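Local coordinates for general stress protein 26 (Bacillus anthracis, PDB 3EC6) that is of unknown function but binds FAD and belongs to the pyridoxamine 5'-phosphate oxidase family, which suggests a flavin-linked role, at residues K95-N98 with N99-R103. Numbering follows the deposited sequence.
Sequences KFWN and NSLKR. With SO4 (sulfate ion), chain C.
An Asx turn at Asn98, beside the flavin pocket, leads into the short 3-10 segment 99-103 just after helix 90-96 ends. Asn98 joins the two pieces with both ends of its side-chain amide. Asn98 OD1 accepts the backbone N of Ser100 at 3.0 Å, the N-H approaching from above the carbonyl plane and well bent (142°), which is the bond that defines the turn. On the other branch, Asn98 ND2 donates almost head-on to Phe96 O (3.1 Å), a carbonyl at the end of the helix, which lies close to the amide plane. With both ends engaged, the amide is fixed against flipping; a chi1 of 67°, placing CG between the backbone N and carbonyl carbon, lets it span both partners. The main-chain O of Asn98 takes Leu101 N at 3.1 Å, closing the first 3-10 turn.

Trp97 is carried forward over the 3-10 segment, CG anti to its own N (chi1 176°), and its indole runs alongside Leu101 in the opposite direction. Leu101 CB, nearest to CZ3, makes an off-centre CH-pi contact with the six-membered ring of Trp97, 4.3 Å from its centroid, and CG of Lys102 touches CZ2. At the pyrrole edge a water in the ring plane weakly accepts from Trp97 NE1 and donates to Asn99 OD1 (2.9 Å).

Farther along, Arg103 NH1 both donates to Ser100 O, in the guanidinium plane, and binds sulfate O1 at 2.8 Å, while Ser100 OG reaches sulfate O4; the ion probably comes from the crystallisation liquor. Arg103 NH2 also forms a salt bridge with Asp74 OD2 of the second subunit. Leu101 approaches bound FAD, Asn98 and Ser100 rest on Met34 of strand 27-38, and Trp97 leans on Leu105 and Pro108 in the loop leading to strand 113-126.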
loop_
_atom_site.group_PDB
_atom_site.type_symbol
_atom_site.label_atom_id
_atom_site.label_comp_id
_atom_site.label_asym_id
_atom_site.label_seq_id
_atom_site.Cartn_x
_atom_site.Cartn_y
_atom_site.Cartn_z
ATOM N N LYS A 95 11.222 -2.312 -23.656
ATOM C CA LYS A 95 11.652 -3.505 -22.915
ATOM C C LYS A 95 10.543 -4.048 -22.026
ATOM O O LYS A 95 10.257 -5.246 -22.003
ATOM C CB LYS A 95 12.924 -3.189 -22.101
ATOM C CG LYS A 95 13.455 -4.351 -21.286
ATOM C CD LYS A 95 14.805 -3.942 -20.622
ATOM C CE LYS A 95 15.244 -4.964 -19.612
ATOM N NZ LYS A 95 16.708 -4.686 -19.297
ATOM N N PHE A 96 9.862 -3.150 -21.332
ATOM C CA PHE A 96 8.888 -3.553 -20.312
ATOM C C PHE A 96 7.491 -3.688 -20.892
ATOM O O PHE A 96 6.621 -4.188 -20.199
ATOM C CB PHE A 96 8.891 -2.565 -19.117
ATOM C CG PHE A 96 10.215 -2.492 -18.443
ATOM C CD1 PHE A 96 10.924 -3.653 -18.181
ATOM C CD2 PHE A 96 10.721 -1.252 -18.028
ATOM C CE1 PHE A 96 12.170 -3.605 -17.521
ATOM C CE2 PHE A 96 11.974 -1.183 -17.377
ATOM C CZ PHE A 96 12.692 -2.339 -17.152
ATOM N N TRP A 97 7.272 -3.200 -22.117
ATOM C CA TRP A 97 5.918 -3.229 -22.694
ATOM C C TRP A 97 5.342 -4.646 -22.692
ATOM O O TRP A 97 6.046 -5.603 -23.002
ATOM C CB TRP A 97 5.867 -2.650 -24.111
ATOM C CG TRP A 97 4.467 -2.821 -24.628
ATOM C CD1 TRP A 97 4.018 -3.814 -25.471
ATOM C CD2 TRP A 97 3.314 -2.010 -24.293
ATOM N NE1 TRP A 97 2.660 -3.659 -25.667
ATOM C CE2 TRP A 97 2.210 -2.564 -24.974
ATOM C CE3 TRP A 97 3.123 -0.855 -23.514
ATOM C CZ2 TRP A 97 0.917 -2.025 -24.868
ATOM C CZ3 TRP A 97 1.830 -0.304 -23.429
ATOM C CH2 TRP A 97 0.755 -0.894 -24.116
ATOM N N ASN A 98 4.068 -4.794 -22.361
ATOM C CA ASN A 98 3.403 -6.103 -22.476
ATOM C C ASN A 98 1.908 -5.855 -22.498
ATOM O O ASN A 98 1.474 -4.737 -22.145
ATOM C CB ASN A 98 3.801 -7.052 -21.339
ATOM C CG ASN A 98 3.303 -6.591 -20.011
ATOM O OD1 ASN A 98 2.183 -6.925 -19.599
ATOM N ND2 ASN A 98 4.078 -5.728 -19.351
ATOM N N ASN A 99 1.126 -6.858 -22.838
ATOM C CA ASN A 99 -0.304 -6.588 -23.120
ATOM C C ASN A 99 -1.144 -6.307 -21.859
ATOM O O ASN A 99 -2.249 -5.768 -21.960
ATOM C CB ASN A 99 -0.922 -7.683 -23.997
ATOM C CG ASN A 99 -0.374 -7.637 -25.444
ATOM O OD1 ASN A 99 0.190 -6.603 -25.889
ATOM N ND2 ASN A 99 -0.553 -8.734 -26.179
ATOM N N SER A 100 -0.628 -6.626 -20.656
ATOM C CA SER A 100 -1.402 -6.282 -19.485
ATOM C C SER A 100 -1.559 -4.774 -19.372
ATOM O O SER A 100 -2.579 -4.293 -18.828
ATOM C CB SER A 100 -0.746 -6.814 -18.210
ATOM O OG SER A 100 -0.555 -8.227 -18.367
ATOM N N LEU A 101 -0.572 -4.046 -19.926
ATOM C CA LEU A 101 -0.613 -2.558 -19.866
ATOM C C LEU A 101 -1.702 -1.936 -20.742
ATOM O O LEU A 101 -1.981 -0.727 -20.629
ATOM C CB LEU A 101 0.757 -1.955 -20.153
ATOM C CG LEU A 101 1.897 -2.468 -19.266
ATOM C CD1 LEU A 101 3.202 -1.860 -19.825
ATOM C CD2 LEU A 101 1.635 -1.970 -17.843
ATOM N N LYS A 102 -2.357 -2.742 -21.582
ATOM C CA LYS A 102 -3.383 -2.243 -22.506
ATOM C C LYS A 102 -4.624 -1.750 -21.741
ATOM O O LYS A 102 -5.469 -1.088 -22.308
ATOM C CB LYS A 102 -3.742 -3.304 -23.588
ATOM C CG LYS A 102 -2.661 -3.398 -24.622
ATOM C CD LYS A 102 -3.002 -4.401 -25.741
ATOM C CE LYS A 102 -4.027 -3.876 -26.794
ATOM N NZ LYS A 102 -3.940 -2.368 -27.190
ATOM N N ARG A 103 -4.690 -2.058 -20.445
ATOM C CA ARG A 103 -5.754 -1.521 -19.622
ATOM C C ARG A 103 -5.607 -0.032 -19.498
ATOM O O ARG A 103 -6.611 0.685 -19.309
ATOM C CB ARG A 103 -5.715 -2.128 -18.210
ATOM C CG ARG A 103 -6.048 -3.607 -18.201
ATOM C CD ARG A 103 -5.737 -4.205 -16.813
ATOM N NE ARG A 103 -6.235 -5.581 -16.689
ATOM C CZ ARG A 103 -5.594 -6.664 -17.091
ATOM N NH1 ARG A 103 -4.405 -6.597 -17.708
ATOM N NH2 ARG A 103 -6.155 -7.849 -16.878
HETATM S S SO4 C . -3.255 -10.279 -18.257
HETATM O O1 SO4 C . -3.548 -8.983 -18.894
HETATM O O2 SO4 C . -4.226 -10.491 -17.175
HETATM O O3 SO4 C . -3.357 -11.363 -19.240
HETATM O O4 SO4 C . -1.887 -10.367 -17.741
HETATM O O HOH W 1 2.857 -6.607 -26.898
#